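Long-range contacts in geranylgeranyl pyrophosphate synthase (Corynebacterium glutamicum, PDB 3Q2Q), which probably makes prenyl diphosphates by adding isoprenoid units to an allylic diphosphate primer, using bound divalent metal ions: residues L112-V117 with A142-L147; F169-T174 with I196-G201; A281-I286 with N298-L303. One frame throughout, in Å; residues are numbered along the deposited sequence.

Contacts 1 and 2 are buried helix pairs that share the dimethylallyl diphosphate and also reach the second subunit. They touch each other directly: D115 OD1 makes a salt bridge to K199 NZ (3.5 Å), and L147 CD1 packs on F169 CZ (3.8 Å). Contact 1 brings calcium to the diphosphate and seats aromatic rings against small residues, whereas contact 2 brings a lysine to the same ligand and carries a network of charges. Contact 3 is only partly buried and stands apart, with nearest atoms about 17 Å from those of contact 2; it joins short helices by aliphatic packing beside a His-carboxylate bond, and its calcium lies away from the substrate.

Contact 1: L112-V117 with A142-L147; sequences LYHDDV and AGDILL. With CA (calcium ion), chain C; DMA (dimethylallyl diphosphate), chain B.
The Y113 ring carries the A142 methyl over the centre of one face, with CB 4.2 Å from the ring centroid and 3° off the normal, a CH-pi contact. At its edge, in the ring plane, L146 CD2 lies 3.9 Å from Y113 CE2. The H114 ring has D144 OD1 at its edge, 3.0 Å from H114 CE1, with ring and carboxylate planes 78° apart. H114 NE2 is also near D144 OD1 but badly angled for a hydrogen bond; it bonds I140 O instead, and ND1 bonds D144 OD2 of the second subunit, an exchange the two subunits make reciprocally. Because G143 has no side chain, the H114 ring has room to sit against its CA, 3.6 Å from NE2. D115 swings its carboxylate out toward the substrate, CG anti to the backbone N (chi1 177°), and grips calcium through OD2 at 2.4 Å and OD1 at 2.7 Å. D119 and the diphosphate oxygens O1A and O3B bind the same ion, as expected for the aspartate-rich DDxxD motif of this family. Segment 112-117 of helix 95-119 runs nearly antiparallel to 142-147 of helix 133-157, with helix 60-69 beside Y113 and helix 159-181 touching both D115 and L147.

Contact 2: F169-T174 with I196-G201; sequences FGELVT and IREKTG. With DMA (dimethylallyl diphosphate), chain B.
E198 lies slantwise across the end of E171, its CG 3.4 Å from E171 OE1, while the two carboxylate planes stand 72° apart. E171 OE1 and E198 OE2 are 3.7 Å apart, a juxtaposition of negative charge that would probably be unfavourable without R197. R197 NH1 forms a long salt bridge to E171 OE1 at 3.5 Å, and its NH2 bonds E198 OE2 weakly at 3.1 Å. R178 gives E198 OE2 a further salt-bridge partner. The T174 methyl also packs against the E198 carboxylate, CG2 to OE1 3.8 Å. T174 is turned so that OG1 returns to G170 O (2.8 Å), leaving CG2 anti to the backbone N (chi1 -60° for OG1) and facing E198. The backbones meet where L172 CA points its hydrogen at E198 O, 3.4 Å away and fairly straight at 157°. Just beyond, a wider pi-type turn at 197-201 lets I196 O accept from both T200 N and G201 N. K199 leaves the interface, its chain bent at chi3, and NZ donates to DMA O1 at 3.1 Å and, weakly, to O1A, with E179 as its salt-bridge partner. Because O1 is the oxygen joining the allylic carbon to phosphorus, a lysine there is consistent with stabilising negative charge on the diphosphate as that bond breaks in prenyl transfer.

Contact 3: A281-I286 with N298-L303; sequences AELRDI and NHVLEL. With CA (calcium ion), chain G.
L283 and L303 run alongside each other in opposing senses, L283 CD2 coming to 3.7 Å from L303 CB, and this pair lies in the tight, aliphatic half of the contact. The same L283 methyl also meets V300 CG1, at 3.9 Å. One turn on, I286 divides its two branches: CG2 lies against V300 CG2, while CD1 meets L303 CD1 tip to tip at 3.8 Å. L283, V300 and L303 are buried, so this side is a small hydrophobic core between the helices.

The other side is polar and more open to solvent. Here H299, an exposed residue, stretches across with CG anti to the backbone N (chi1 178°), which carries NE2 to E282 OE2. The resulting His-carboxylate hydrogen bond is 2.8 Å long and nearly straight at 167°. The acceptor sits at the ring edge, in the imidazole plane, yet the nitrogen approaches E282 OE2 from above the carboxylate plane, 46° out of it. E282 is extended beyond CG, which carries its carboxylate across to H299.

L303 links the two halves. Its CD1 lies over one face of the H299 ring, offset toward the rim, and CD2 touches E282 OE1 at 3.7 Å. I286 CD1 also touches H299 CD2 at 3.8 Å.

E302 takes no part in this packing; its OE2 binds a calcium ion at 2.5 Å, joined by S305 and waters. Segments 281-286 and 298-303 of the consecutive helices 278-286 and 294-306 run roughly antiparallel at the periphery of the chain, with the short helix 258-262 touching V300 and L301 through L260, and no other chain of the assembly touching these two segments.

Contact 1: L112-V117 with A142-L147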
loop_
_atom_site.group_PDB
_atom_site.type_symbol
_atom_site.label_atom_id
_atom_site.label_comp_id
_atom_site.label_asym_id
_atom_site.label_seq_id
_atom_site.Cartn_x
_atom_site.Cartn_y
_atom_site.Cartn_z
ATOM N N LEU A 112 1.720 -3.031 -9.960
ATOM C CA LEU A 112 1.443 -2.455 -11.269
ATOM C C LEU A 112 0.647 -1.163 -11.155
ATOM O O LEU A 112 0.931 -0.195 -11.851
ATOM C CB LEU A 112 0.679 -3.442 -12.171
ATOM C CG LEU A 112 1.493 -4.570 -12.806
ATOM C CD1 LEU A 112 0.578 -5.455 -13.658
ATOM C CD2 LEU A 112 2.655 -4.041 -13.645
ATOM N N TYR A 113 -0.367 -1.144 -10.298
ATOM C CA TYR A 113 -1.180 0.055 -10.153
ATOM C C TYR A 113 -0.327 1.208 -9.660
ATOM O O TYR A 113 -0.409 2.332 -10.179
ATOM C CB TYR A 113 -2.330 -0.183 -9.183
ATOM C CG TYR A 113 -3.529 -0.831 -9.802
ATOM C CD1 TYR A 113 -4.176 -0.244 -10.883
ATOM C CD2 TYR A 113 -4.044 -2.015 -9.290
ATOM C CE1 TYR A 113 -5.289 -0.830 -11.450
ATOM C CE2 TYR A 113 -5.154 -2.615 -9.850
ATOM C CZ TYR A 113 -5.775 -2.016 -10.930
ATOM O OH TYR A 113 -6.886 -2.601 -11.495
ATOM N N HIS A 114 0.501 0.938 -8.654
ATOM C CA HIS A 114 1.379 1.978 -8.134
ATOM C C HIS A 114 2.504 2.319 -9.122
ATOM O O HIS A 114 2.858 3.479 -9.292
ATOM C CB HIS A 114 1.898 1.598 -6.743
ATOM C CG HIS A 114 0.839 1.668 -5.688
ATOM N ND1 HIS A 114 1.103 1.468 -4.349
ATOM C CD2 HIS A 114 -0.483 1.957 -5.771
ATOM C CE1 HIS A 114 -0.016 1.600 -3.656
ATOM N NE2 HIS A 114 -0.993 1.897 -4.493
ATOM N N ASP A 115 3.052 1.314 -9.788
ATOM C CA ASP A 115 4.054 1.567 -10.812
ATOM C C ASP A 115 3.507 2.417 -11.962
ATOM O O ASP A 115 4.200 3.300 -12.461
ATOM C CB ASP A 115 4.605 0.264 -11.372
ATOM C CG ASP A 115 5.593 0.498 -12.487
ATOM O OD1 ASP A 115 6.785 0.700 -12.179
ATOM O OD2 ASP A 115 5.172 0.497 -13.667
ATOM N N ASP A 116 2.277 2.141 -12.388
ATOM C CA ASP A 116 1.669 2.880 -13.497
ATOM C C ASP A 116 1.516 4.361 -13.177
ATOM O O ASP A 116 1.795 5.211 -14.021
ATOM C CB ASP A 116 0.317 2.283 -13.897
ATOM C CG ASP A 116 0.455 0.939 -14.600
ATOM O OD1 ASP A 116 1.602 0.511 -14.867
ATOM O OD2 ASP A 116 -0.587 0.304 -14.884
ATOM N N VAL A 117 1.076 4.676 -11.966
ATOM C CA VAL A 117 0.916 6.075 -11.573
ATOM C C VAL A 117 2.247 6.823 -11.635
ATOM O O VAL A 117 2.290 8.023 -11.916
ATOM C CB VAL A 117 0.313 6.208 -10.160
ATOM C CG1 VAL A 117 0.557 7.606 -9.603
ATOM C CG2 VAL A 117 -1.174 5.884 -10.188
ATOM N N ALA A 142 -6.695 1.975 -5.621
ATOM C CA ALA A 142 -6.937 0.621 -6.116
ATOM C C ALA A 142 -5.802 -0.311 -5.660
ATOM O O ALA A 142 -6.042 -1.434 -5.190
ATOM C CB ALA A 142 -7.065 0.614 -7.624
ATOM N N GLY A 143 -4.560 0.157 -5.761
ATOM C CA GLY A 143 -3.427 -0.670 -5.327
ATOM C C GLY A 143 -3.533 -0.950 -3.840
ATOM O O GLY A 143 -3.301 -2.078 -3.380
ATOM N N ASP A 144 -3.915 0.072 -3.083
ATOM C CA ASP A 144 -4.066 -0.072 -1.625
ATOM C C ASP A 144 -5.194 -1.041 -1.209
ATOM O O ASP A 144 -5.027 -1.837 -0.278
ATOM C CB ASP A 144 -4.309 1.296 -0.989
ATOM C CG ASP A 144 -3.050 2.179 -0.970
ATOM O OD1 ASP A 144 -1.969 1.735 -1.427
ATOM O OD2 ASP A 144 -3.145 3.331 -0.476
ATOM N N ILE A 145 -6.345 -0.993 -1.883
ATOM C CA ILE A 145 -7.425 -1.875 -1.480
ATOM C C ILE A 145 -7.002 -3.299 -1.818
ATOM O O ILE A 145 -7.328 -4.245 -1.074
ATOM C CB ILE A 145 -8.813 -1.531 -2.121
ATOM C CG1 ILE A 145 -9.934 -2.265 -1.382
ATOM C CG2 ILE A 145 -8.871 -1.929 -3.613
ATOM C CD1 ILE A 145 -10.146 -1.808 0.074
ATOM N N LEU A 146 -6.268 -3.457 -2.914
ATOM C CA LEU A 146 -5.715 -4.779 -3.259
ATOM C C LEU A 146 -4.813 -5.336 -2.142
ATOM O O LEU A 146 -4.903 -6.514 -1.792
ATOM C CB LEU A 146 -4.989 -4.766 -4.615
ATOM C CG LEU A 146 -5.830 -5.304 -5.795
ATOM C CD1 LEU A 146 -7.123 -4.528 -6.000
ATOM C CD2 LEU A 146 -4.986 -5.318 -7.063
ATOM N N LEU A 147 -3.955 -4.497 -1.575
ATOM C CA LEU A 147 -3.096 -4.925 -0.462
ATOM C C LEU A 147 -3.934 -5.293 0.744
ATOM O O LEU A 147 -3.606 -6.243 1.448
ATOM C CB LEU A 147 -2.063 -3.842 -0.079
ATOM C CG LEU A 147 -1.133 -3.480 -1.259
ATOM C CD1 LEU A 147 -0.387 -2.168 -1.030
ATOM C CD2 LEU A 147 -0.132 -4.597 -1.596
HETATM CA CA CA C . 7.168 1.037 -14.869
HETATM C C1 DMA B . 6.132 -2.932 -13.706
HETATM O O1 DMA B . 7.533 -2.663 -13.741
HETATM C C2 DMA B . 5.663 -2.905 -12.272
HETATM C C3 DMA B . 6.357 -3.545 -11.322
HETATM C C4 DMA B . 5.883 -3.508 -9.904
HETATM C C5 DMA B . 7.617 -4.294 -11.682
HETATM P PA DMA B . 8.251 -2.265 -15.127
HETATM O O1A DMA B . 8.498 -0.776 -15.124
HETATM O O2A DMA B . 9.385 -3.234 -15.385
HETATM O O3A DMA B . 7.092 -2.544 -16.203
HETATM P PB DMA B . 6.888 -1.497 -17.404
HETATM O O1B DMA B . 5.802 -2.142 -18.231
HETATM O O2B DMA B . 8.250 -1.459 -18.054
HETATM O O3B DMA B . 6.487 -0.209 -16.715
HETATM O O HOH W 1 8.897 1.664 -13.695
HETATM O O HOH W 2 9.092 1.221 -16.841
#

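Contact 2: F169-T174 with I196-G201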
loop_
_atom_site.group_PDB
_atom_site.type_symbol
_atom_site.label_atom_id
_atom_site.label_comp_id
_atom_site.label_asym_id
_atom_site.label_seq_id
_atom_site.Cartn_x
_atom_site.Cartn_y
_atom_site.Cartn_z
ATOM N N PHE A 169 7.348 -7.866 -0.130
ATOM C CA PHE A 169 6.786 -6.585 -0.539
ATOM C C PHE A 169 7.763 -5.421 -0.236
ATOM O O PHE A 169 7.917 -4.505 -1.039
ATOM C CB PHE A 169 5.406 -6.383 0.128
ATOM C CG PHE A 169 4.703 -5.115 -0.279
ATOM C CD1 PHE A 169 4.377 -4.869 -1.598
ATOM C CD2 PHE A 169 4.347 -4.175 0.675
ATOM C CE1 PHE A 169 3.714 -3.692 -1.964
ATOM C CE2 PHE A 169 3.695 -2.988 0.319
ATOM C CZ PHE A 169 3.376 -2.757 -1.010
ATOM N N GLY A 170 8.422 -5.460 0.914
ATOM C CA GLY A 170 9.496 -4.489 1.196
ATOM C C GLY A 170 10.578 -4.445 0.105
ATOM O O GLY A 170 10.978 -3.353 -0.340
ATOM N N GLU A 171 11.038 -5.614 -0.344
ATOM C CA GLU A 171 12.041 -5.700 -1.435
ATOM C C GLU A 171 11.507 -5.093 -2.701
ATOM O O GLU A 171 12.176 -4.260 -3.350
ATOM C CB GLU A 171 12.466 -7.157 -1.720
ATOM C CG GLU A 171 13.414 -7.710 -0.681
ATOM C CD GLU A 171 14.663 -6.853 -0.551
ATOM O OE1 GLU A 171 15.404 -6.746 -1.552
ATOM O OE2 GLU A 171 14.892 -6.276 0.536
ATOM N N LEU A 172 10.278 -5.482 -3.032
ATOM C CA LEU A 172 9.641 -5.024 -4.257
ATOM C C LEU A 172 9.562 -3.512 -4.261
ATOM O O LEU A 172 9.875 -2.874 -5.266
ATOM C CB LEU A 172 8.230 -5.614 -4.332
ATOM C CG LEU A 172 7.669 -6.133 -5.639
ATOM C CD1 LEU A 172 6.381 -6.903 -5.322
ATOM C CD2 LEU A 172 7.405 -4.946 -6.552
ATOM N N VAL A 173 9.130 -2.935 -3.137
ATOM C CA VAL A 173 9.046 -1.490 -3.014
ATOM C C VAL A 173 10.437 -0.845 -3.060
ATOM O O VAL A 173 10.611 0.207 -3.662
ATOM C CB VAL A 173 8.318 -1.043 -1.714
ATOM C CG1 VAL A 173 8.412 0.488 -1.546
ATOM C CG2 VAL A 173 6.852 -1.506 -1.734
ATOM N N THR A 174 11.418 -1.485 -2.429
ATOM C CA THR A 174 12.799 -1.045 -2.518
ATOM C C THR A 174 13.277 -0.991 -3.980
ATOM O O THR A 174 13.924 -0.019 -4.375
ATOM C CB THR A 174 13.717 -1.889 -1.633
ATOM O OG1 THR A 174 13.276 -1.753 -0.265
ATOM C CG2 THR A 174 15.187 -1.440 -1.762
ATOM N N ILE A 196 16.358 -5.292 -10.879
ATOM C CA ILE A 196 15.601 -6.442 -11.384
ATOM C C ILE A 196 15.387 -7.495 -10.301
ATOM O O ILE A 196 14.293 -8.023 -10.165
ATOM C CB ILE A 196 16.288 -7.126 -12.585
ATOM C CG1 ILE A 196 16.370 -6.164 -13.764
ATOM C CG2 ILE A 196 15.516 -8.395 -13.006
ATOM C CD1 ILE A 196 17.163 -6.752 -14.904
ATOM N N ARG A 197 16.431 -7.802 -9.547
ATOM C CA ARG A 197 16.292 -8.762 -8.457
ATOM C C ARG A 197 15.147 -8.373 -7.514
ATOM O O ARG A 197 14.365 -9.230 -7.038
ATOM C CB ARG A 197 17.600 -8.882 -7.677
ATOM C CG ARG A 197 17.479 -9.787 -6.440
ATOM C CD ARG A 197 18.800 -9.837 -5.639
ATOM N NE ARG A 197 19.287 -8.485 -5.372
ATOM C CZ ARG A 197 18.899 -7.728 -4.348
ATOM N NH1 ARG A 197 18.023 -8.190 -3.457
ATOM N NH2 ARG A 197 19.392 -6.502 -4.216
ATOM N N GLU A 198 15.054 -7.078 -7.230
ATOM C CA GLU A 198 14.068 -6.557 -6.278
ATOM C C GLU A 198 12.690 -6.319 -6.876
ATOM O O GLU A 198 11.680 -6.737 -6.300
ATOM C CB GLU A 198 14.581 -5.255 -5.622
ATOM C CG GLU A 198 15.765 -5.498 -4.669
ATOM C CD GLU A 198 16.517 -4.232 -4.317
ATOM O OE1 GLU A 198 16.218 -3.195 -4.919
ATOM O OE2 GLU A 198 17.422 -4.272 -3.451
ATOM N N LYS A 199 12.638 -5.644 -8.024
ATOM C CA LYS A 199 11.364 -5.310 -8.649
ATOM C C LYS A 199 10.676 -6.527 -9.222
ATOM O O LYS A 199 9.452 -6.568 -9.287
ATOM C CB LYS A 199 11.555 -4.341 -9.824
ATOM C CG LYS A 199 11.370 -2.885 -9.513
ATOM C CD LYS A 199 11.322 -2.066 -10.801
ATOM C CE LYS A 199 9.915 -2.010 -11.385
ATOM N NZ LYS A 199 9.826 -1.032 -12.516
ATOM N N THR A 200 11.463 -7.494 -9.683
ATOM C CA THR A 200 10.909 -8.628 -10.430
ATOM C C THR A 200 11.186 -9.987 -9.802
ATOM O O THR A 200 10.276 -10.805 -9.643
ATOM C CB THR A 200 11.446 -8.619 -11.876
ATOM O OG1 THR A 200 11.015 -7.406 -12.515
ATOM C CG2 THR A 200 10.933 -9.814 -12.666
ATOM N N GLY A 201 12.446 -10.228 -9.465
ATOM C CA GLY A 201 12.863 -11.546 -9.016
ATOM C C GLY A 201 12.152 -11.982 -7.751
ATOM O O GLY A 201 11.731 -13.134 -7.646
HETATM C C1 DMA B . 6.132 -2.932 -13.706
HETATM O O1 DMA B . 7.533 -2.663 -13.741
HETATM C C2 DMA B . 5.663 -2.905 -12.272
HETATM C C3 DMA B . 6.357 -3.545 -11.322
HETATM C C4 DMA B . 5.883 -3.508 -9.904
HETATM C C5 DMA B . 7.617 -4.294 -11.682
HETATM P PA DMA B . 8.251 -2.265 -15.127
HETATM O O1A DMA B . 8.498 -0.776 -15.124
HETATM O O2A DMA B . 9.385 -3.234 -15.385
HETATM O O3A DMA B . 7.092 -2.544 -16.203
HETATM P PB DMA B . 6.888 -1.497 -17.404
HETATM O O1B DMA B . 5.802 -2.142 -18.231
HETATM O O2B DMA B . 8.250 -1.459 -18.054
HETATM O O3B DMA B . 6.487 -0.209 -16.715
HETATM O O HOH W 3 17.262 -5.035 -1.159
#

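Contact 3: A281-I286 with N298-L303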
loop_
_atom_site.group_PDB
_atom_site.type_symbol
_atom_site.label_atom_id
_atom_site.label_comp_id
_atom_site.label_asym_id
_atom_site.label_seq_id
_atom_site.Cartn_x
_atom_site.Cartn_y
_atom_site.Cartn_z
ATOM N N ALA A 281 33.570 3.877 -27.239
ATOM C CA ALA A 281 33.838 5.320 -27.135
ATOM C C ALA A 281 32.746 6.157 -27.775
ATOM O O ALA A 281 32.318 7.192 -27.225
ATOM C CB ALA A 281 35.240 5.688 -27.708
ATOM N N GLU A 282 32.287 5.731 -28.944
ATOM C CA GLU A 282 31.246 6.481 -29.609
ATOM C C GLU A 282 29.909 6.398 -28.855
ATOM O O GLU A 282 29.132 7.360 -28.858
ATOM C CB GLU A 282 31.061 6.044 -31.068
ATOM C CG GLU A 282 30.190 7.034 -31.844
ATOM C CD GLU A 282 30.026 6.671 -33.305
ATOM O OE1 GLU A 282 30.698 5.719 -33.768
ATOM O OE2 GLU A 282 29.221 7.340 -33.992
ATOM N N LEU A 283 29.637 5.254 -28.223
ATOM C CA LEU A 283 28.400 5.094 -27.444
ATOM C C LEU A 283 28.400 5.979 -26.195
ATOM O O LEU A 283 27.369 6.542 -25.820
ATOM C CB LEU A 283 28.154 3.627 -27.050
ATOM C CG LEU A 283 27.660 2.704 -28.166
ATOM C CD1 LEU A 283 27.886 1.216 -27.794
ATOM C CD2 LEU A 283 26.183 2.964 -28.531
ATOM N N ARG A 284 29.552 6.088 -25.555
ATOM C CA ARG A 284 29.695 6.958 -24.393
ATOM C C ARG A 284 29.439 8.418 -24.770
ATOM O O ARG A 284 28.772 9.150 -24.042
ATOM C CB ARG A 284 31.076 6.786 -23.763
ATOM C CG ARG A 284 31.223 5.474 -22.981
ATOM C CD ARG A 284 32.509 5.419 -22.152
ATOM N NE ARG A 284 33.715 5.375 -22.986
ATOM C CZ ARG A 284 34.231 4.265 -23.509
ATOM N NH1 ARG A 284 35.332 4.330 -24.239
ATOM N NH2 ARG A 284 33.651 3.090 -23.305
ATOM N N ASP A 285 29.944 8.833 -25.926
ATOM C CA ASP A 285 29.783 10.217 -26.376
ATOM C C ASP A 285 28.366 10.568 -26.839
ATOM O O ASP A 285 27.945 11.722 -26.739
ATOM C CB ASP A 285 30.801 10.548 -27.469
ATOM C CG ASP A 285 32.215 10.649 -26.930
ATOM O OD1 ASP A 285 32.383 11.061 -25.759
ATOM O OD2 ASP A 285 33.157 10.312 -27.673
ATOM N N ILE A 286 27.632 9.584 -27.355
ATOM C CA ILE A 286 26.245 9.813 -27.754
ATOM C C ILE A 286 25.229 9.669 -26.621
ATOM O O ILE A 286 24.258 10.426 -26.562
ATOM C CB ILE A 286 25.797 8.860 -28.871
ATOM C CG1 ILE A 286 26.686 8.996 -30.102
ATOM C CG2 ILE A 286 24.327 9.122 -29.226
ATOM C CD1 ILE A 286 26.380 7.948 -31.175
ATOM N N ASN A 298 18.471 4.851 -34.218
ATOM C CA ASN A 298 18.817 3.780 -35.130
ATOM C C ASN A 298 20.327 3.621 -35.311
ATOM O O ASN A 298 20.799 2.540 -35.638
ATOM C CB ASN A 298 18.118 3.977 -36.477
ATOM C CG ASN A 298 16.606 3.835 -36.372
ATOM O OD1 ASN A 298 16.097 2.815 -35.902
ATOM N ND2 ASN A 298 15.880 4.863 -36.808
ATOM N N HIS A 299 21.073 4.700 -35.104
ATOM C CA HIS A 299 22.532 4.663 -35.192
ATOM C C HIS A 299 23.096 3.946 -33.953
ATOM O O HIS A 299 23.931 3.049 -34.070
ATOM C CB HIS A 299 23.089 6.088 -35.340
ATOM C CG HIS A 299 24.584 6.169 -35.389
ATOM N ND1 HIS A 299 25.346 5.442 -36.279
ATOM C CD2 HIS A 299 25.460 6.911 -34.666
ATOM C CE1 HIS A 299 26.626 5.721 -36.095
ATOM N NE2 HIS A 299 26.722 6.610 -35.122
ATOM N N VAL A 300 22.609 4.332 -32.777
ATOM C CA VAL A 300 22.907 3.629 -31.534
ATOM C C VAL A 300 22.590 2.131 -31.623
ATOM O O VAL A 300 23.420 1.288 -31.276
ATOM C CB VAL A 300 22.133 4.229 -30.358
ATOM C CG1 VAL A 300 22.358 3.400 -29.098
ATOM C CG2 VAL A 300 22.566 5.684 -30.141
ATOM N N LEU A 301 21.388 1.801 -32.078
ATOM C CA LEU A 301 21.040 0.397 -32.298
ATOM C C LEU A 301 22.068 -0.305 -33.184
ATOM O O LEU A 301 22.483 -1.419 -32.882
ATOM C CB LEU A 301 19.636 0.265 -32.889
ATOM C CG LEU A 301 18.517 0.508 -31.870
ATOM C CD1 LEU A 301 17.189 0.814 -32.568
ATOM C CD2 LEU A 301 18.376 -0.680 -30.907
ATOM N N GLU A 302 22.495 0.311 -34.267
ATOM C CA GLU A 302 23.549 -0.297 -35.063
ATOM C C GLU A 302 24.865 -0.395 -34.304
ATOM O O GLU A 302 25.480 -1.418 -34.310
ATOM C CB GLU A 302 23.739 0.407 -36.409
ATOM C CG GLU A 302 24.875 -0.121 -37.285
ATOM C CD GLU A 302 24.681 -1.556 -37.788
ATOM O OE1 GLU A 302 23.530 -1.902 -38.101
ATOM O OE2 GLU A 302 25.669 -2.325 -37.876
ATOM N N LEU A 303 25.272 0.653 -33.616
ATOM C CA LEU A 303 26.492 0.577 -32.820
ATOM C C LEU A 303 26.415 -0.616 -31.859
ATOM O O LEU A 303 27.349 -1.407 -31.759
ATOM C CB LEU A 303 26.713 1.874 -32.043
ATOM C CG LEU A 303 27.185 3.043 -32.921
ATOM C CD1 LEU A 303 27.182 4.341 -32.137
ATOM C CD2 LEU A 303 28.574 2.764 -33.458
HETATM CA CA CA G . 24.614 -4.617 -37.537
HETATM O O HOH W 4 22.462 -4.304 -36.904
HETATM O O HOH W 5 26.762 -5.563 -37.021
#